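Local atomic coordinates of protein translation elongation factor 1A (PDB entry 3WND), a protein that probably acts as an elongation-factor-like GTP-binding protein of the SelB/EF-Tu/aIF2 gamma type and in its GTP-bound form binds cysteinyl-tRNA(Cys). Residues I27-S32 with G95-T100; T100-I105 with T360-A365; H303-L308 with L353-D358. All coordinates share one frame; numbering follows the deposited sequence.

Contact 1 (I27-S32 with G95-T100)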
ATOM      1  N   ILE A  27       9.088   2.412   3.660  1.00 12.77           N
ATOM      2  CA  ILE A  27       8.573   2.153   4.970  1.00 11.89           C
ATOM      3  C   ILE A  27       9.686   1.741   5.930  1.00 13.57           C
ATOM      4  O   ILE A  27      10.827   1.345   5.521  1.00 14.32           O
ATOM      5  CB  ILE A  27       7.467   1.035   4.930  1.00 15.12           C
ATOM      6  CG1 ILE A  27       8.076  -0.326   4.532  1.00 16.06           C
ATOM      7  CG2 ILE A  27       6.260   1.454   4.000  1.00 14.61           C
ATOM      8  CD1 ILE A  27       7.116  -1.515   4.832  1.00 14.59           C
ATOM      9  N   GLY A  28       9.348   1.727   7.186  1.00 16.49           N
ATOM     10  CA  GLY A  28      10.164   1.122   8.225  1.00 18.37           C
ATOM     11  C   GLY A  28      10.110   1.839   9.538  1.00 22.39           C
ATOM     12  O   GLY A  28       9.281   2.776   9.724  1.00 22.87           O
ATOM     13  N   THR A  29      10.917   1.361  10.471  1.00 18.53           N
ATOM     14  CA  THR A  29      10.936   1.829  11.874  1.00 18.66           C
ATOM     15  C   THR A  29      11.395   3.252  12.073  1.00 19.93           C
ATOM     16  O   THR A  29      11.766   3.975  11.101  1.00 23.03           O
ATOM     17  CB  THR A  29      11.785   0.813  12.744  1.00 15.59           C
ATOM     18  OG1 THR A  29      11.500   1.039  14.144  1.00 21.60           O
ATOM     19  CG2 THR A  29      13.281   0.884  12.447  1.00 15.21           C
ATOM     20  N   GLU A  30      11.256   3.728  13.326  1.00 21.54           N
ATOM     21  CA  GLU A  30      11.808   5.073  13.653  1.00 19.93           C
ATOM     22  C   GLU A  30      13.280   5.197  13.360  1.00 19.90           C
ATOM     23  O   GLU A  30      14.035   4.233  13.548  1.00 22.48           O
ATOM     24  CB  GLU A  30      11.623   5.387  15.145  1.00 28.93           C
ATOM     25  CG  GLU A  30      10.167   5.541  15.499  1.00 38.14           C
ATOM     26  CD  GLU A  30       9.561   4.332  16.258  1.00 58.63           C
ATOM     27  OE1 GLU A  30       9.831   3.100  15.926  1.00 35.95           O
ATOM     28  OE2 GLU A  30       8.752   4.636  17.198  1.00 55.02           O
ATOM     29  N   LYS A  31      13.705   6.404  12.968  1.00 23.06           N
ATOM     30  CA  LYS A  31      15.124   6.673  12.775  1.00 20.16           C
ATOM     31  C   LYS A  31      15.818   5.653  11.807  1.00 18.60           C
ATOM     32  O   LYS A  31      16.913   5.180  12.054  1.00 20.37           O
ATOM     33  CB  LYS A  31      15.882   6.732  14.126  1.00 25.66           C
ATOM     34  CG  LYS A  31      15.525   7.916  15.056  1.00 38.02           C
ATOM     35  CD  LYS A  31      15.631   7.537  16.543  1.00 59.14           C
ATOM     36  CE  LYS A  31      17.083   7.375  17.048  1.00 60.87           C
ATOM     37  NZ  LYS A  31      17.234   6.359  18.114  1.00 73.51           N
ATOM     38  N   SER A  32      15.110   5.289  10.732  1.00 15.00           N
ATOM     39  CA  SER A  32      15.649   4.391   9.740  1.00 17.70           C
ATOM     40  C   SER A  32      16.053   5.058   8.445  1.00 14.78           C
ATOM     41  O   SER A  32      16.411   4.372   7.518  1.00 17.56           O
ATOM     42  CB  SER A  32      14.636   3.257   9.464  1.00 19.40           C
ATOM     43  OG  SER A  32      13.501   3.887   8.867  1.00 21.97           O
ATOM     44  N   GLY A  95      19.067  -2.368  13.641  1.00 15.49           N
ATOM     45  CA  GLY A  95      17.665  -1.877  13.590  1.00 16.55           C
ATOM     46  C   GLY A  95      16.593  -2.989  13.661  1.00 17.00           C
ATOM     47  O   GLY A  95      15.463  -2.781  13.239  1.00 21.27           O
ATOM     48  N   LEU A  96      16.972  -4.182  14.125  1.00 17.95           N
ATOM     49  CA  LEU A  96      16.020  -5.249  14.337  1.00 21.65           C
ATOM     50  C   LEU A  96      15.193  -5.056  15.571  1.00 20.24           C
ATOM     51  O   LEU A  96      15.404  -5.796  16.562  1.00 22.84           O
ATOM     52  CB  LEU A  96      16.803  -6.547  14.498  1.00 21.33           C
ATOM     53  CG  LEU A  96      17.674  -6.821  13.254  1.00 24.48           C
ATOM     54  CD1 LEU A  96      18.496  -8.088  13.519  1.00 25.81           C
ATOM     55  CD2 LEU A  96      16.866  -6.905  11.948  1.00 27.01           C
ATOM     56  N   ASP A  97      14.245  -4.099  15.503  1.00 17.12           N
ATOM     57  CA  ASP A  97      13.443  -3.719  16.668  1.00 18.32           C
ATOM     58  C   ASP A  97      11.987  -4.125  16.446  1.00 16.40           C
ATOM     59  O   ASP A  97      11.645  -4.886  15.512  1.00 16.06           O
ATOM     60  CB  ASP A  97      13.541  -2.207  16.933  1.00 20.62           C
ATOM     61  CG  ASP A  97      12.956  -1.349  15.824  1.00 18.48           C
ATOM     62  OD1 ASP A  97      12.342  -1.889  14.905  1.00 22.01           O
ATOM     63  OD2 ASP A  97      13.077  -0.092  15.912  1.00 23.36           O
ATOM     64  N   ALA A  98      11.129  -3.621  17.307  1.00 16.88           N
ATOM     65  CA  ALA A  98       9.723  -4.096  17.338  1.00 17.80           C
ATOM     66  C   ALA A  98       8.990  -3.658  16.078  1.00 16.71           C
ATOM     67  O   ALA A  98       8.195  -4.452  15.501  1.00 15.55           O
ATOM     68  CB  ALA A  98       9.029  -3.537  18.561  1.00 18.45           C
ATOM     69  N   HIS A  99       9.310  -2.447  15.590  1.00 15.28           N
ATOM     70  CA  HIS A  99       8.605  -1.982  14.414  1.00 14.56           C
ATOM     71  C   HIS A  99       9.091  -2.564  13.129  1.00 15.94           C
ATOM     72  O   HIS A  99       8.319  -2.763  12.178  1.00 14.40           O
ATOM     73  CB  HIS A  99       8.447  -0.464  14.366  1.00 15.82           C
ATOM     74  CG  HIS A  99       7.556   0.026  15.467  1.00 19.25           C
ATOM     75  ND1 HIS A  99       7.919   0.972  16.297  1.00 22.76           N
ATOM     76  CD2 HIS A  99       6.263  -0.433  15.893  1.00 19.88           C
ATOM     77  CE1 HIS A  99       6.888   1.245  17.188  1.00 21.31           C
ATOM     78  NE2 HIS A  99       5.907   0.327  16.984  1.00 21.95           N
ATOM     79  N   THR A 100      10.392  -2.859  13.065  1.00 13.45           N
ATOM     80  CA  THR A 100      10.881  -3.586  11.869  1.00 15.09           C
ATOM     81  C   THR A 100      10.192  -4.932  11.830  1.00 15.70           C
ATOM     82  O   THR A 100       9.733  -5.384  10.774  1.00 15.68           O
ATOM     83  CB  THR A 100      12.368  -3.771  12.024  1.00 17.46           C
ATOM     84  OG1 THR A 100      12.983  -2.502  11.872  1.00 17.93           O
ATOM     85  CG2 THR A 100      12.878  -4.722  10.932  1.00 15.53           C
TER
HETATM   86  O   HOH W   1      12.256  -1.018   9.713  1.00 17.50           O
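First torsions bring Thr29 and Asp97 together: OG1 of Thr29 lies anti to its own backbone N (chi1 -164°), while CG of Asp97 sits between backbone N and carbonyl carbon (chi1 65°), and the two side chains come from opposite directions. Thr29 OG1 donates to the syn lone pair of Asp97 OD2 at 2.6 Å. The other oxygen of the carboxylate, Asp97 OD1, caps helix 98-109 from the N-cap position, accepting from Thr100 N at 2.9 Å nearly along its C-O bond, so one carboxylate serves both the loop and the helix. Beside this, Glu30, its chain bent at chi2, brings OE1 to the ring edge of His99. There His99 ND1 donates to Glu30 OE1 at 2.9 Å with an N-H...O angle of 147°. The methyl CG2 of Thr29 packs 3.4 Å from Thr100 OG1, and a water accepts from Thr29 N and donates to that same hydroxyl oxygen. A type II turn runs from Thr29 to Ser32, which binds GDP in a structure of this protein, though none is bound here. Glu30 OE1 and Asp97 OD2 are 4.6 Å apart, a closeness of like charges that the two donors, Thr29 OG1 and His99 ND1, probably ease.

Contact 2 (T100-I105 with T360-A365)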
ATOM      1  N   THR A 100      10.392  -2.859  13.065  1.00 13.45           N
ATOM      2  CA  THR A 100      10.881  -3.586  11.869  1.00 15.09           C
ATOM      3  C   THR A 100      10.192  -4.932  11.830  1.00 15.70           C
ATOM      4  O   THR A 100       9.733  -5.384  10.774  1.00 15.68           O
ATOM      5  CB  THR A 100      12.368  -3.771  12.024  1.00 17.46           C
ATOM      6  OG1 THR A 100      12.983  -2.502  11.872  1.00 17.93           O
ATOM      7  CG2 THR A 100      12.878  -4.722  10.932  1.00 15.53           C
ATOM      8  N   GLY A 101      10.052  -5.575  12.983  1.00 14.56           N
ATOM      9  CA  GLY A 101       9.334  -6.860  13.018  1.00 14.18           C
ATOM     10  C   GLY A 101       7.850  -6.713  12.587  1.00 14.69           C
ATOM     11  O   GLY A 101       7.328  -7.546  11.855  1.00 13.45           O
ATOM     12  N   GLU A 102       7.188  -5.689  13.089  1.00 13.33           N
ATOM     13  CA  GLU A 102       5.768  -5.424  12.744  1.00 14.30           C
ATOM     14  C   GLU A 102       5.633  -5.199  11.243  1.00 12.80           C
ATOM     15  O   GLU A 102       4.689  -5.709  10.577  1.00 13.54           O
ATOM     16  CB  GLU A 102       5.276  -4.215  13.526  1.00 12.80           C
ATOM     17  CG  GLU A 102       3.759  -4.013  13.316  1.00 11.57           C
ATOM     18  CD  GLU A 102       3.284  -2.850  14.150  1.00 13.60           C
ATOM     19  OE1 GLU A 102       3.816  -1.737  14.002  1.00 14.88           O
ATOM     20  OE2 GLU A 102       2.407  -3.086  15.026  1.00 15.49           O
ATOM     21  N   CYS A 103       6.557  -4.415  10.669  1.00 12.37           N
ATOM     22  CA  CYS A 103       6.515  -4.212   9.164  1.00 12.67           C
ATOM     23  C   CYS A 103       6.692  -5.511   8.380  1.00 12.64           C
ATOM     24  O   CYS A 103       6.031  -5.727   7.368  1.00 12.68           O
ATOM     25  CB  CYS A 103       7.664  -3.252   8.714  1.00 14.34           C
ATOM     26  SG  CYS A 103       7.248  -1.533   9.130  1.00 16.06           S
ATOM     27  N   ILE A 104       7.684  -6.353   8.804  1.00 12.11           N
ATOM     28  CA  ILE A 104       7.853  -7.652   8.182  1.00 13.49           C
ATOM     29  C   ILE A 104       6.597  -8.483   8.283  1.00 11.65           C
ATOM     30  O   ILE A 104       6.162  -9.057   7.310  1.00 11.99           O
ATOM     31  CB  ILE A 104       9.039  -8.399   8.849  1.00 11.51           C
ATOM     32  CG1 ILE A 104      10.330  -7.662   8.427  1.00 14.21           C
ATOM     33  CG2 ILE A 104       9.081  -9.900   8.451  1.00 11.89           C
ATOM     34  CD1 ILE A 104      11.568  -8.183   9.171  1.00 14.06           C
ATOM     35  N   ILE A 105       5.951  -8.508   9.468  1.00 10.96           N
ATOM     36  CA  ILE A 105       4.742  -9.270   9.644  1.00 14.70           C
ATOM     37  C   ILE A 105       3.625  -8.708   8.745  1.00 11.91           C
ATOM     38  O   ILE A 105       2.898  -9.497   8.086  1.00 13.70           O
ATOM     39  CB  ILE A 105       4.348  -9.256  11.126  1.00 14.09           C
ATOM     40  CG1 ILE A 105       5.238 -10.269  11.865  1.00 16.46           C
ATOM     41  CG2 ILE A 105       2.880  -9.676  11.240  1.00 13.14           C
ATOM     42  CD1 ILE A 105       5.229 -10.057  13.357  1.00 16.21           C
ATOM     43  N   THR A 360       1.653  -4.530  21.022  1.00 17.23           N
ATOM     44  CA  THR A 360       2.938  -4.016  20.509  1.00 14.59           C
ATOM     45  C   THR A 360       3.127  -4.288  19.025  1.00 19.85           C
ATOM     46  O   THR A 360       3.471  -3.378  18.250  1.00 21.31           O
ATOM     47  CB  THR A 360       4.125  -4.693  21.273  1.00 19.99           C
ATOM     48  OG1 THR A 360       3.916  -4.515  22.666  1.00 19.13           O
ATOM     49  CG2 THR A 360       5.472  -4.095  20.883  1.00 17.31           C
ATOM     50  N   GLN A 361       2.963  -5.531  18.666  1.00 15.92           N
ATOM     51  CA  GLN A 361       2.946  -5.960  17.247  1.00 13.96           C
ATOM     52  C   GLN A 361       1.385  -5.992  17.026  1.00 11.56           C
ATOM     53  O   GLN A 361       0.705  -6.826  17.553  1.00 13.72           O
ATOM     54  CB  GLN A 361       3.600  -7.338  17.125  1.00 14.18           C
ATOM     55  CG  GLN A 361       3.888  -7.783  15.670  1.00 13.30           C
ATOM     56  CD  GLN A 361       2.631  -7.950  14.845  1.00 11.95           C
ATOM     57  OE1 GLN A 361       2.275  -7.029  14.042  1.00 14.14           O
ATOM     58  NE2 GLN A 361       1.926  -9.085  15.047  1.00 14.07           N
ATOM     59  N   ARG A 362       0.913  -5.089  16.174  1.00 11.87           N
ATOM     60  CA  ARG A 362      -0.527  -4.830  16.119  1.00 12.82           C
ATOM     61  C   ARG A 362      -1.274  -5.647  15.070  1.00 13.60           C
ATOM     62  O   ARG A 362      -2.478  -5.608  15.021  1.00 15.56           O
ATOM     63  CB  ARG A 362      -0.774  -3.338  15.891  1.00 12.52           C
ATOM     64  CG  ARG A 362      -0.269  -2.539  17.062  1.00 14.25           C
ATOM     65  CD  ARG A 362      -0.158  -1.037  16.814  1.00 16.92           C
ATOM     66  NE  ARG A 362       1.066  -0.756  16.052  1.00 15.46           N
ATOM     67  CZ  ARG A 362       1.467   0.466  15.722  1.00 14.83           C
ATOM     68  NH1 ARG A 362       0.754   1.593  16.059  1.00 17.15           N
ATOM     69  NH2 ARG A 362       2.587   0.576  15.016  1.00 16.37           N
ATOM     70  N   PHE A 363      -0.568  -6.280  14.153  1.00 13.15           N
ATOM     71  CA  PHE A 363      -1.255  -7.039  13.079  1.00 11.25           C
ATOM     72  C   PHE A 363      -1.612  -8.413  13.542  1.00 12.53           C
ATOM     73  O   PHE A 363      -0.776  -9.157  14.063  1.00 13.95           O
ATOM     74  CB  PHE A 363      -0.412  -7.098  11.804  1.00 11.77           C
ATOM     75  CG  PHE A 363      -0.326  -5.759  11.124  1.00 14.92           C
ATOM     76  CD1 PHE A 363      -1.440  -5.238  10.406  1.00 18.32           C
ATOM     77  CD2 PHE A 363       0.792  -4.939  11.308  1.00 14.77           C
ATOM     78  CE1 PHE A 363      -1.337  -3.908   9.839  1.00 23.95           C
ATOM     79  CE2 PHE A 363       0.870  -3.641  10.775  1.00 17.47           C
ATOM     80  CZ  PHE A 363      -0.184  -3.142   9.996  1.00 15.24           C
ATOM     81  N   ALA A 364      -2.894  -8.727  13.375  1.00 14.92           N
ATOM     82  CA  ALA A 364      -3.449  -9.947  13.909  1.00 15.66           C
ATOM     83  C   ALA A 364      -3.729 -11.034  12.889  1.00 14.62           C
ATOM     84  O   ALA A 364      -3.647 -12.213  13.219  1.00 15.00           O
ATOM     85  CB  ALA A 364      -4.741  -9.613  14.701  1.00 17.14           C
ATOM     86  N   ALA A 365      -4.138 -10.646  11.699  1.00 14.97           N
ATOM     87  CA  ALA A 365      -4.698 -11.637  10.778  1.00 13.71           C
ATOM     88  C   ALA A 365      -4.887 -11.001   9.432  1.00 15.72           C
ATOM     89  O   ALA A 365      -5.003  -9.764   9.347  1.00 15.52           O
ATOM     90  CB  ALA A 365      -6.070 -12.174  11.249  1.00 17.25           C
TER
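Glu102 reaches Gln361, Arg362 and Phe363 with CG anti to the backbone N (chi1 -173°) and the chain running on extended. Its CB lies near Gln361 OE1, and Glu102 CG touches both Gln361 OE1, at 3.4 Å, and CD2 at the edge of the Phe363 ring, at 3.7 Å. Beyond CD the carboxylate is nearly coplanar with the Arg362 guanidinium (22° between planes), which grips it side-on: Arg362 NH2 donates to Glu102 OE1 at 2.8 Å and Arg362 NE to Glu102 OE2 at 2.9 Å, each bond close to straight at 169°. Glu102 OE2 takes a further bond on its anti lone pair, from the backbone Arg362 N at 2.7 Å, while OE1 also bonds Tyr70 OH. Cut back to alanine, this position is likely to leave the Arg362 guanidinium without its carboxylate mate and the Arg362 amide without this acceptor. Ile105 adds the apolar part, its CD1 packing 3.5 Å from Gln361 CG. The Gln361 amide is itself held by Phe363: Phe363 N sits above the amide plane and donates to Gln361 OE1 at 2.9 Å, and NE2 donates in plane to a lone pair of Phe363 O. A side-on carboxylate-guanidinium salt bridge thus joins helix 98-109 of the N-terminal GTPase-like domain to the loop residue just before strand 363-369 in the C-terminal beta domain, an interdomain contact within the EF-Tu-like architecture.

Contact 3 (H303-L308 with L353-D358)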
ATOM      1  N   HIS A 303      -9.286  -3.797  14.480  1.00 17.81           N
ATOM      2  CA  HIS A 303      -9.352  -2.756  13.492  1.00 19.57           C
ATOM      3  C   HIS A 303      -9.238  -3.419  12.164  1.00 18.42           C
ATOM      4  O   HIS A 303      -8.409  -4.329  11.971  1.00 19.53           O
ATOM      5  CB  HIS A 303      -8.204  -1.756  13.660  1.00 19.87           C
ATOM      6  CG  HIS A 303      -8.612  -0.369  13.396  1.00 19.62           C
ATOM      7  ND1 HIS A 303      -9.441   0.359  14.242  1.00 22.28           N
ATOM      8  CD2 HIS A 303      -8.223   0.504  12.349  1.00 20.76           C
ATOM      9  CE1 HIS A 303      -9.646   1.568  13.686  1.00 25.87           C
ATOM     10  NE2 HIS A 303      -8.842   1.685  12.572  1.00 25.28           N
ATOM     11  N   LEU A 304     -10.110  -3.037  11.225  1.00 16.17           N
ATOM     12  CA  LEU A 304     -10.157  -3.700   9.931  1.00 16.84           C
ATOM     13  C   LEU A 304      -9.643  -2.756   8.833  1.00 15.51           C
ATOM     14  O   LEU A 304     -10.011  -1.553   8.768  1.00 18.79           O
ATOM     15  CB  LEU A 304     -11.620  -4.115   9.621  1.00 14.29           C
ATOM     16  CG  LEU A 304     -11.955  -4.767   8.266  1.00 15.02           C
ATOM     17  CD1 LEU A 304     -13.176  -5.658   8.409  1.00 19.03           C
ATOM     18  CD2 LEU A 304     -12.210  -3.677   7.194  1.00 18.85           C
ATOM     19  N   PHE A 305      -8.779  -3.285   7.997  1.00 16.02           N
ATOM     20  CA  PHE A 305      -8.310  -2.552   6.801  1.00 15.30           C
ATOM     21  C   PHE A 305      -8.665  -3.339   5.546  1.00 17.15           C
ATOM     22  O   PHE A 305      -8.428  -4.530   5.449  1.00 16.98           O
ATOM     23  CB  PHE A 305      -6.764  -2.548   6.842  1.00 16.60           C
ATOM     24  CG  PHE A 305      -6.204  -1.795   8.010  1.00 15.82           C
ATOM     25  CD1 PHE A 305      -5.840  -0.473   7.896  1.00 21.18           C
ATOM     26  CD2 PHE A 305      -6.145  -2.416   9.261  1.00 17.87           C
ATOM     27  CE1 PHE A 305      -5.401   0.233   9.049  1.00 22.15           C
ATOM     28  CE2 PHE A 305      -5.663  -1.727  10.389  1.00 18.73           C
ATOM     29  CZ  PHE A 305      -5.317  -0.430  10.300  1.00 18.79           C
ATOM     30  N   VAL A 306      -9.297  -2.656   4.576  1.00 15.43           N
ATOM     31  CA  VAL A 306      -9.561  -3.267   3.287  1.00 16.34           C
ATOM     32  C   VAL A 306      -9.429  -2.142   2.296  1.00 14.11           C
ATOM     33  O   VAL A 306      -9.948  -1.047   2.500  1.00 17.06           O
ATOM     34  CB  VAL A 306     -10.908  -4.031   3.212  1.00 15.35           C
ATOM     35  CG1 VAL A 306     -12.081  -3.065   3.357  1.00 17.80           C
ATOM     36  CG2 VAL A 306     -11.013  -4.868   1.907  1.00 14.52           C
ATOM     37  N   GLY A 307      -8.692  -2.395   1.198  1.00 16.20           N
ATOM     38  CA  GLY A 307      -8.390  -1.301   0.278  1.00 16.34           C
ATOM     39  C   GLY A 307      -7.693  -0.165   1.050  1.00 12.83           C
ATOM     40  O   GLY A 307      -6.709  -0.418   1.791  1.00 15.11           O
ATOM     41  N   LEU A 308      -8.220   1.073   0.902  1.00 15.11           N
ATOM     42  CA  LEU A 308      -7.637   2.207   1.621  1.00 14.41           C
ATOM     43  C   LEU A 308      -8.577   2.656   2.748  1.00 16.35           C
ATOM     44  O   LEU A 308      -8.552   3.829   3.183  1.00 17.84           O
ATOM     45  CB  LEU A 308      -7.322   3.353   0.640  1.00 17.76           C
ATOM     46  CG  LEU A 308      -6.521   2.922  -0.594  1.00 15.59           C
ATOM     47  CD1 LEU A 308      -6.241   4.195  -1.362  1.00 14.90           C
ATOM     48  CD2 LEU A 308      -5.184   2.221  -0.251  1.00 18.65           C
ATOM     49  N   LEU A 353      -7.066  -6.919   6.247  1.00 15.03           N
ATOM     50  CA  LEU A 353      -6.136  -7.088   7.357  1.00 14.31           C
ATOM     51  C   LEU A 353      -6.866  -6.715   8.654  1.00 13.09           C
ATOM     52  O   LEU A 353      -7.698  -5.807   8.676  1.00 18.48           O
ATOM     53  CB  LEU A 353      -4.996  -6.131   7.265  1.00 17.18           C
ATOM     54  CG  LEU A 353      -3.949  -6.410   6.249  1.00 17.93           C
ATOM     55  CD1 LEU A 353      -2.752  -5.391   6.444  1.00 19.74           C
ATOM     56  CD2 LEU A 353      -3.443  -7.861   6.204  1.00 19.33           C
ATOM     57  N   LEU A 354      -6.606  -7.473   9.716  1.00 14.26           N
ATOM     58  CA  LEU A 354      -7.178  -7.136  11.028  1.00 13.75           C
ATOM     59  C   LEU A 354      -6.035  -6.858  11.991  1.00 15.02           C
ATOM     60  O   LEU A 354      -5.022  -7.571  11.985  1.00 15.72           O
ATOM     61  CB  LEU A 354      -7.896  -8.388  11.567  1.00 15.37           C
ATOM     62  CG  LEU A 354      -9.081  -8.802  10.647  1.00 17.91           C
ATOM     63  CD1 LEU A 354      -9.729 -10.104  11.132  1.00 18.59           C
ATOM     64  CD2 LEU A 354     -10.132  -7.682  10.520  1.00 17.55           C
ATOM     65  N   ALA A 355      -6.263  -5.853  12.824  1.00 14.83           N
ATOM     66  CA  ALA A 355      -5.241  -5.410  13.774  1.00 14.19           C
ATOM     67  C   ALA A 355      -5.851  -5.272  15.154  1.00 17.13           C
ATOM     68  O   ALA A 355      -7.091  -5.129  15.283  1.00 17.06           O
ATOM     69  CB  ALA A 355      -4.584  -4.086  13.307  1.00 14.92           C
ATOM     70  N   ASN A 356      -4.975  -5.279  16.175  1.00 15.31           N
ATOM     71  CA  ASN A 356      -5.345  -4.879  17.533  1.00 16.17           C
ATOM     72  C   ASN A 356      -4.450  -3.739  17.918  1.00 15.45           C
ATOM     73  O   ASN A 356      -3.262  -3.904  18.080  1.00 17.53           O
ATOM     74  CB  ASN A 356      -5.229  -6.074  18.541  1.00 16.60           C
ATOM     75  CG  ASN A 356      -5.644  -5.683  19.952  1.00 17.14           C
ATOM     76  OD1 ASN A 356      -5.610  -4.489  20.330  1.00 20.82           O
ATOM     77  ND2 ASN A 356      -5.938  -6.659  20.770  1.00 23.09           N
ATOM     78  N   LEU A 357      -5.006  -2.545  17.879  1.00 17.41           N
ATOM     79  CA  LEU A 357      -4.196  -1.349  17.996  1.00 18.79           C
ATOM     80  C   LEU A 357      -3.556  -1.211  19.326  1.00 20.53           C
ATOM     81  O   LEU A 357      -2.697  -0.334  19.463  1.00 23.88           O
ATOM     82  CB  LEU A 357      -5.001  -0.084  17.702  1.00 21.27           C
ATOM     83  CG  LEU A 357      -5.747   0.009  16.376  1.00 23.04           C
ATOM     84  CD1 LEU A 357      -6.602   1.216  16.236  1.00 28.53           C
ATOM     85  CD2 LEU A 357      -4.748   0.014  15.240  1.00 21.44           C
ATOM     86  N   ASP A 358      -3.989  -2.024  20.316  1.00 18.93           N
ATOM     87  CA  ASP A 358      -3.440  -1.904  21.670  1.00 22.49           C
ATOM     88  C   ASP A 358      -2.283  -2.819  21.924  1.00 22.71           C
ATOM     89  O   ASP A 358      -1.636  -2.723  23.011  1.00 21.25           O
ATOM     90  CB  ASP A 358      -4.578  -2.211  22.687  1.00 28.16           C
ATOM     91  CG  ASP A 358      -5.636  -1.174  22.660  1.00 33.81           C
ATOM     92  OD1 ASP A 358      -5.438   0.041  22.362  1.00 35.20           O
ATOM     93  OD2 ASP A 358      -6.698  -1.630  22.953  1.00 43.16           O
TER
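His303 pairs with Ala355, and Phe305 with Leu353, as hydrogen-bonded pairs of two antiparallel strands whose axes come within 4.7 Å at 157°. His303 N donates to Ala355 O at 2.7 Å and Ala355 N returns a bond to His303 O at 2.8 Å. The second ring is closed by Phe305 N to Leu353 O and by Leu353 N to Phe305 O. Between them Leu304 faces Leu354 in a non-hydrogen-bonded pair, where the CA of Leu354 makes a CA-H...O contact of 3.2 Å with His303 O.

Outside the backbone ladder, one face of the sheet carries His303, Phe305, Leu353 and Ala355. Phe305 CG is anti to its carbonyl carbon (chi1 -64°), a turn that lays the ring along the strands: its edge meets the methyl of Ala355, with CE2 3.9 Å from CB, and CB of Phe305 packs against CB of Leu353. The imidazole of His303 is covered on one face by Leu357, whose CD1 stands 3.8 Å from the ring centroid, 20° off the normal, a CH-pi contact. On the other face of the sheet Leu354 CD2 packs 4.0 Å from Leu304 CB. Past the strand, an Asx turn, Asn356 OD1 accepting from Asp358 N, shapes the chain around Leu357. NE2 of His303 is hydrogen-bonded to a citrate, probably from the crystallisation liquor.

Helix 74-83 lies against the Phe305 and Leu353 face through Leu74 and Ile78; Leu304 and Leu354 meet Leu338 of strand 333-340, while strands 309-320 and 363-369 flank the pair.

From the N terminus, strand 21-28 leads into the turn at Thr29, and contact 1 closes a loop of 62 residues when the chain returns at the start of helix 98-109. That helix, through the shared Thr100, opens contact 2, which closes 254 residues further on, at strand 363-369. Contact 3 is nested in that long loop and pairs strands 301-306 and 352-355 of the C-terminal sheet. Contacts 2 and 3 touch, because strands 352-355 and 363-369 are neighbours there. Contacts 1 and 3, about 20 Å apart between centres, do not touch. Helix 98-109 therefore links the nucleotide-site side of the N-terminal GTPase-like domain to the C-terminal beta domain.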